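Local structure of SPI-1 type 3 secretion system pilotin (Salmonella typhimurium, 6XFJ) at residues L31-E36 and T71-H76; K27-T32 and N65-Q70. The protein acts as the pilot lipoprotein that brings the secretin InvG to the outer membrane during assembly of the type III secretion injectisome. All blocks are in the same frame, centred on the assembly; numbering follows the deposited sequence.

Interaction 1: residues L31-E36 and T71-H76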
loop_
_atom_site.group_PDB
_atom_site.type_symbol
_atom_site.label_atom_id
_atom_site.label_comp_id
_atom_site.label_asym_id
_atom_site.label_seq_id
_atom_site.Cartn_x
_atom_site.Cartn_y
_atom_site.Cartn_z
ATOM N N LEU B 31 1.310 -11.677 -0.934
ATOM C CA LEU B 31 1.737 -13.015 -1.404
ATOM C C LEU B 31 3.273 -13.060 -1.423
ATOM O O LEU B 31 3.851 -14.084 -0.970
ATOM C CB LEU B 31 1.128 -13.302 -2.773
ATOM C CG LEU B 31 1.469 -14.680 -3.304
ATOM C CD1 LEU B 31 0.979 -15.783 -2.405
ATOM C CD2 LEU B 31 0.878 -14.877 -4.681
ATOM N N THR B 32 3.943 -12.019 -1.925
ATOM C CA THR B 32 5.425 -11.983 -1.940
ATOM C C THR B 32 5.967 -12.198 -0.530
ATOM O O THR B 32 6.851 -13.040 -0.301
ATOM C CB THR B 32 5.951 -10.672 -2.527
ATOM O OG1 THR B 32 5.499 -10.612 -3.884
ATOM C CG2 THR B 32 7.467 -10.592 -2.526
ATOM N N PHE B 33 5.427 -11.469 0.433
ATOM C CA PHE B 33 5.916 -11.555 1.821
ATOM C C PHE B 33 5.787 -13.000 2.309
ATOM O O PHE B 33 6.745 -13.550 2.846
ATOM C CB PHE B 33 5.096 -10.619 2.722
ATOM C CG PHE B 33 5.473 -10.844 4.156
ATOM C CD1 PHE B 33 6.589 -10.240 4.698
ATOM C CD2 PHE B 33 4.791 -11.781 4.918
ATOM C CE1 PHE B 33 6.968 -10.521 6.004
ATOM C CE2 PHE B 33 5.152 -12.036 6.240
ATOM C CZ PHE B 33 6.250 -11.418 6.750
ATOM N N PHE B 34 4.629 -13.634 2.118
ATOM C CA PHE B 34 4.405 -14.994 2.676
ATOM C C PHE B 34 5.239 -16.032 1.933
ATOM O O PHE B 34 5.758 -16.916 2.574
ATOM C CB PHE B 34 2.915 -15.310 2.750
ATOM C CG PHE B 34 2.301 -14.595 3.923
ATOM C CD1 PHE B 34 2.615 -14.970 5.223
ATOM C CD2 PHE B 34 1.492 -13.487 3.736
ATOM C CE1 PHE B 34 2.082 -14.290 6.316
ATOM C CE2 PHE B 34 1.011 -12.796 4.827
ATOM C CZ PHE B 34 1.316 -13.190 6.096
ATOM N N GLN B 35 5.450 -15.835 0.632
ATOM C CA GLN B 35 6.326 -16.765 -0.132
ATOM C C GLN B 35 7.753 -16.687 0.416
ATOM O O GLN B 35 8.439 -17.731 0.417
ATOM C CB GLN B 35 6.262 -16.481 -1.633
ATOM C CG GLN B 35 4.894 -16.822 -2.203
ATOM C CD GLN B 35 4.741 -16.399 -3.647
ATOM O OE1 GLN B 35 5.371 -15.442 -4.097
ATOM N NE2 GLN B 35 3.887 -17.097 -4.391
ATOM N N GLU B 36 8.195 -15.502 0.847
ATOM C CA GLU B 36 9.567 -15.235 1.378
ATOM C C GLU B 36 9.663 -15.719 2.846
ATOM O O GLU B 36 10.776 -15.762 3.365
ATOM C CB GLU B 36 9.902 -13.731 1.320
ATOM C CG GLU B 36 10.229 -13.174 -0.045
ATOM C CD GLU B 36 10.346 -11.654 -0.057
ATOM O OE1 GLU B 36 10.086 -11.041 1.019
ATOM O OE2 GLU B 36 10.723 -11.079 -1.129
ATOM N N THR B 71 4.849 -3.127 5.966
ATOM C CA THR B 71 4.283 -3.297 7.326
ATOM C C THR B 71 4.272 -4.745 7.767
ATOM O O THR B 71 4.478 -5.001 8.956
ATOM C CB THR B 71 2.939 -2.621 7.412
ATOM O OG1 THR B 71 2.071 -3.097 6.416
ATOM C CG2 THR B 71 3.088 -1.116 7.316
ATOM N N LEU B 72 4.051 -5.706 6.895
ATOM C CA LEU B 72 4.270 -7.136 7.236
ATOM C C LEU B 72 5.724 -7.354 7.652
ATOM O O LEU B 72 6.014 -8.056 8.591
ATOM C CB LEU B 72 3.845 -8.047 6.091
ATOM C CG LEU B 72 2.353 -8.206 5.859
ATOM C CD1 LEU B 72 2.056 -8.839 4.537
ATOM C CD2 LEU B 72 1.706 -9.026 6.997
ATOM N N LEU B 73 6.641 -6.780 6.864
ATOM C CA LEU B 73 8.075 -6.994 7.141
ATOM C C LEU B 73 8.424 -6.358 8.502
ATOM O O LEU B 73 9.127 -6.961 9.271
ATOM C CB LEU B 73 8.905 -6.403 6.010
ATOM C CG LEU B 73 10.379 -6.790 5.997
ATOM C CD1 LEU B 73 10.587 -8.264 5.792
ATOM C CD2 LEU B 73 11.098 -6.031 4.915
ATOM N N ALA B 74 7.915 -5.148 8.760
ATOM C CA ALA B 74 8.094 -4.516 10.092
ATOM C C ALA B 74 7.542 -5.398 11.220
ATOM O O ALA B 74 8.226 -5.550 12.238
ATOM C CB ALA B 74 7.477 -3.154 10.127
ATOM N N ALA B 75 6.385 -5.989 11.013
ATOM C CA ALA B 75 5.775 -6.874 12.025
ATOM C C ALA B 75 6.679 -8.086 12.271
ATOM O O ALA B 75 6.958 -8.407 13.436
ATOM C CB ALA B 75 4.403 -7.261 11.567
ATOM N N HIS B 76 7.208 -8.639 11.180
ATOM C CA HIS B 76 8.105 -9.792 11.279
ATOM C C HIS B 76 9.339 -9.382 12.071
ATOM O O HIS B 76 9.805 -10.157 12.916
ATOM C CB HIS B 76 8.419 -10.236 9.872
ATOM C CG HIS B 76 9.523 -11.202 9.768
ATOM N ND1 HIS B 76 9.412 -12.503 10.173
ATOM C CD2 HIS B 76 10.759 -11.050 9.216
ATOM C CE1 HIS B 76 10.553 -13.137 9.896
ATOM N NE2 HIS B 76 11.407 -12.251 9.340
#
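Two helices of the all-helical pilotin fold, 25-36 and 68-80, pack here through an aromatic and aliphatic core, with Phe33 on Leu72 at its centre. The two short segments run in roughly the same direction, 33° apart, with their axes 10.5 Å from each other. That spacing is filled by side chains, and no hydrogen bond crosses. Phe33 CG lies anti to the backbone N (chi1 173°), which carries the ring out toward helix 68-80. Leu72 CB then sits over one ring face, 3.8 Å from the Phe33 ring centroid and 11° off the normal, a CH-pi contact. The far rim of the ring reaches the backbone: Phe33 CE1 is 3.7 Å from Leu72 O. At the ring edge, near its plane, His76 CB is 4.0 Å from Phe33 CZ. Leu73 adds a looser touch through CD1. Phe34 adds a second aromatic touch: its CE2 is 4.1 Å from Leu72 CD1, with the two side chains nearly perpendicular. Phe33 CD2 lies over the centre of the Phe34 ring, so the two phenylalanines pack edge on face. The polar end of His76 is used elsewhere, as ND1 hydrogen-bonds Tyr40 OH. Around the contact, His37 stacks on Phe33, helix 44-59 adds Leu50, and helix 39-42 adds Tyr40 and Met41. Ser15 of the second subunit packs on Phe34.

Interaction 2: residues K27-T32 and N65-Q70. With CD (cadmium ion), chain O.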
loop_
_atom_site.group_PDB
_atom_site.type_symbol
_atom_site.label_atom_id
_atom_site.label_comp_id
_atom_site.label_asym_id
_atom_site.label_seq_id
_atom_site.Cartn_x
_atom_site.Cartn_y
_atom_site.Cartn_z
ATOM N N LYS B 27 -2.498 -7.287 -2.698
ATOM C CA LYS B 27 -2.503 -8.744 -2.686
ATOM C C LYS B 27 -1.197 -9.322 -3.227
ATOM O O LYS B 27 -0.731 -10.289 -2.719
ATOM C CB LYS B 27 -3.720 -9.226 -3.469
ATOM C CG LYS B 27 -5.027 -9.000 -2.698
ATOM C CD LYS B 27 -6.244 -9.408 -3.479
ATOM C CE LYS B 27 -7.474 -9.359 -2.590
ATOM N NZ LYS B 27 -8.722 -9.519 -3.375
ATOM N N GLU B 28 -0.648 -8.683 -4.247
ATOM C CA GLU B 28 0.615 -9.178 -4.820
ATOM C C GLU B 28 1.729 -9.075 -3.777
ATOM O O GLU B 28 2.518 -10.021 -3.594
ATOM C CB GLU B 28 1.011 -8.311 -6.025
ATOM C CG GLU B 28 0.283 -8.551 -7.327
ATOM C CD GLU B 28 0.862 -7.673 -8.448
ATOM O OE1 GLU B 28 1.854 -6.866 -8.220
ATOM O OE2 GLU B 28 0.338 -7.822 -9.579
ATOM N N GLN B 29 1.750 -7.958 -3.048
ATOM C CA GLN B 29 2.790 -7.697 -2.034
ATOM C C GLN B 29 2.652 -8.692 -0.878
ATOM O O GLN B 29 3.658 -9.217 -0.375
ATOM C CB GLN B 29 2.623 -6.280 -1.519
ATOM C CG GLN B 29 3.172 -5.250 -2.499
ATOM C CD GLN B 29 2.859 -3.833 -2.093
ATOM O OE1 GLN B 29 2.440 -3.598 -0.969
ATOM N NE2 GLN B 29 3.059 -2.854 -2.962
ATOM N N ALA B 30 1.442 -8.903 -0.395
ATOM C CA ALA B 30 1.204 -9.859 0.686
ATOM C C ALA B 30 1.660 -11.245 0.276
ATOM O O ALA B 30 2.342 -11.926 1.063
ATOM C CB ALA B 30 -0.253 -9.855 1.083
ATOM N N LEU B 31 1.310 -11.677 -0.934
ATOM C CA LEU B 31 1.737 -13.015 -1.404
ATOM C C LEU B 31 3.273 -13.060 -1.423
ATOM O O LEU B 31 3.851 -14.084 -0.970
ATOM C CB LEU B 31 1.128 -13.302 -2.773
ATOM C CG LEU B 31 1.469 -14.680 -3.304
ATOM C CD1 LEU B 31 0.979 -15.783 -2.405
ATOM C CD2 LEU B 31 0.878 -14.877 -4.681
ATOM N N THR B 32 3.943 -12.019 -1.925
ATOM C CA THR B 32 5.425 -11.983 -1.940
ATOM C C THR B 32 5.967 -12.198 -0.530
ATOM O O THR B 32 6.851 -13.040 -0.301
ATOM C CB THR B 32 5.951 -10.672 -2.527
ATOM O OG1 THR B 32 5.499 -10.612 -3.884
ATOM C CG2 THR B 32 7.467 -10.592 -2.526
ATOM N N ASN B 65 2.000 5.701 5.952
ATOM C CA ASN B 65 2.195 5.751 4.472
ATOM C C ASN B 65 2.961 4.551 3.905
ATOM O O ASN B 65 3.315 4.580 2.740
ATOM C CB ASN B 65 2.882 7.066 4.131
ATOM C CG ASN B 65 1.929 8.231 4.274
ATOM O OD1 ASN B 65 0.707 8.064 4.098
ATOM N ND2 ASN B 65 2.494 9.365 4.581
ATOM N N LEU B 66 3.127 3.504 4.682
ATOM C CA LEU B 66 3.874 2.308 4.282
ATOM C C LEU B 66 2.973 1.288 3.645
ATOM O O LEU B 66 1.757 1.283 3.765
ATOM C CB LEU B 66 4.526 1.690 5.505
ATOM C CG LEU B 66 5.543 2.561 6.195
ATOM C CD1 LEU B 66 6.173 1.746 7.292
ATOM C CD2 LEU B 66 6.552 3.177 5.262
ATOM N N SER B 67 3.596 0.481 2.766
ATOM C CA SER B 67 2.858 -0.561 2.034
ATOM C C SER B 67 2.529 -1.754 2.893
ATOM O O SER B 67 3.126 -1.945 3.975
ATOM C CB SER B 67 3.650 -0.990 0.828
ATOM O OG SER B 67 4.765 -1.752 1.239
ATOM N N ILE B 68 1.652 -2.655 2.425
ATOM C CA ILE B 68 1.442 -3.934 3.148
ATOM C C ILE B 68 2.758 -4.690 3.217
ATOM O O ILE B 68 3.000 -5.346 4.207
ATOM C CB ILE B 68 0.276 -4.729 2.591
ATOM C CG1 ILE B 68 -0.174 -5.747 3.637
ATOM C CG2 ILE B 68 0.660 -5.359 1.219
ATOM C CD1 ILE B 68 -1.400 -6.481 3.236
ATOM N N TYR B 69 3.586 -4.684 2.151
ATOM C CA TYR B 69 4.838 -5.441 2.223
ATOM C C TYR B 69 5.675 -4.893 3.388
ATOM O O TYR B 69 6.236 -5.639 4.173
ATOM C CB TYR B 69 5.591 -5.363 0.880
ATOM C CG TYR B 69 6.851 -6.182 0.926
ATOM C CD1 TYR B 69 6.857 -7.549 0.650
ATOM C CD2 TYR B 69 8.043 -5.602 1.303
ATOM C CE1 TYR B 69 7.976 -8.328 0.810
ATOM C CE2 TYR B 69 9.196 -6.386 1.398
ATOM C CZ TYR B 69 9.169 -7.752 1.159
ATOM O OH TYR B 69 10.308 -8.495 1.246
ATOM N N GLN B 70 5.834 -3.582 3.408
ATOM C CA GLN B 70 6.717 -2.904 4.395
ATOM C C GLN B 70 6.173 -3.116 5.822
ATOM O O GLN B 70 6.956 -3.308 6.723
ATOM C CB GLN B 70 6.763 -1.416 4.113
ATOM C CG GLN B 70 7.519 -1.133 2.811
ATOM C CD GLN B 70 7.176 0.162 2.126
ATOM O OE1 GLN B 70 6.390 0.957 2.614
ATOM N NE2 GLN B 70 7.727 0.384 0.912
HETATM CD CD CD O . 1.975 -5.445 -10.005
HETATM O O HOH W 1 2.917 -7.260 -11.556
HETATM O O HOH W 2 0.067 -5.567 -10.942
HETATM O O HOH W 3 0.232 -1.923 -0.072
HETATM O O HOH W 4 3.949 -5.022 -9.057
HETATM O O HOH W 5 2.632 -4.011 -11.696
#
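Ser67, just before helix 68-80 begins, touches Gln29 OE1 through its CB at 3.4 Å. Ser67 is the N-cap: its OG accepts from Gln70 N at 3.0 Å. In return Ser67 N donates to Gln70 OE1, from well above the carbonyl plane. Ser67 OG also hydrogen-bonds Asn65 O of the second subunit. Ile68 follows, and its CG2 packs on Gln29 CB at 3.5 Å. Its CD1 reaches Ala30 CB at 4.2 Å. Water 3 bridges the two segments, donating to Gln29 OE1 and accepting from Ile68 N. Tyr69 N makes a weak hydrogen bond to the same Gln29 OE1 (3.5 Å, 161°). The Gln29 chain, extended beyond CG, thus lays its carbonyl against the first turn of the helix. Its NE2 hydrogen-bonds Leu66 O of the second subunit. The Tyr69 ring carries Gln29 O at its edge, in plane, while Thr32 CG2 meets Tyr69 CE1 at 4.1 Å. On helix 25-36, Glu28 OE1 binds a cadmium ion at 2.3 Å; Gln25 and four waters are its other ligands. Ser67 and Gln70 form a capping box, the reciprocal bonding typical of a helix N-terminus, here built into the dimer interface.

Interactions 1 and 2 are successive parts of one interface between helices 25-36 and 68-80, with centres about 7 Å apart and Leu31 and Thr32 in common. Interaction 2 lies at the start of helix 68-80, and interaction 1 continues the packing further along both helices. Tyr69 joins them: its OH probably hydrogen-bonds Glu36 OE1 at 2.6 Å, and its CE1 lies 4.0 Å from Phe33 CA. Leu72 CD1 is also 4.1 Å from Ala30 CA. The cadmium ion on Glu28 belongs to interaction 2. The side chain of Leu72 in interaction 1 is about 13 Å from another bound cadmium ion. Both contacts touch the second subunit.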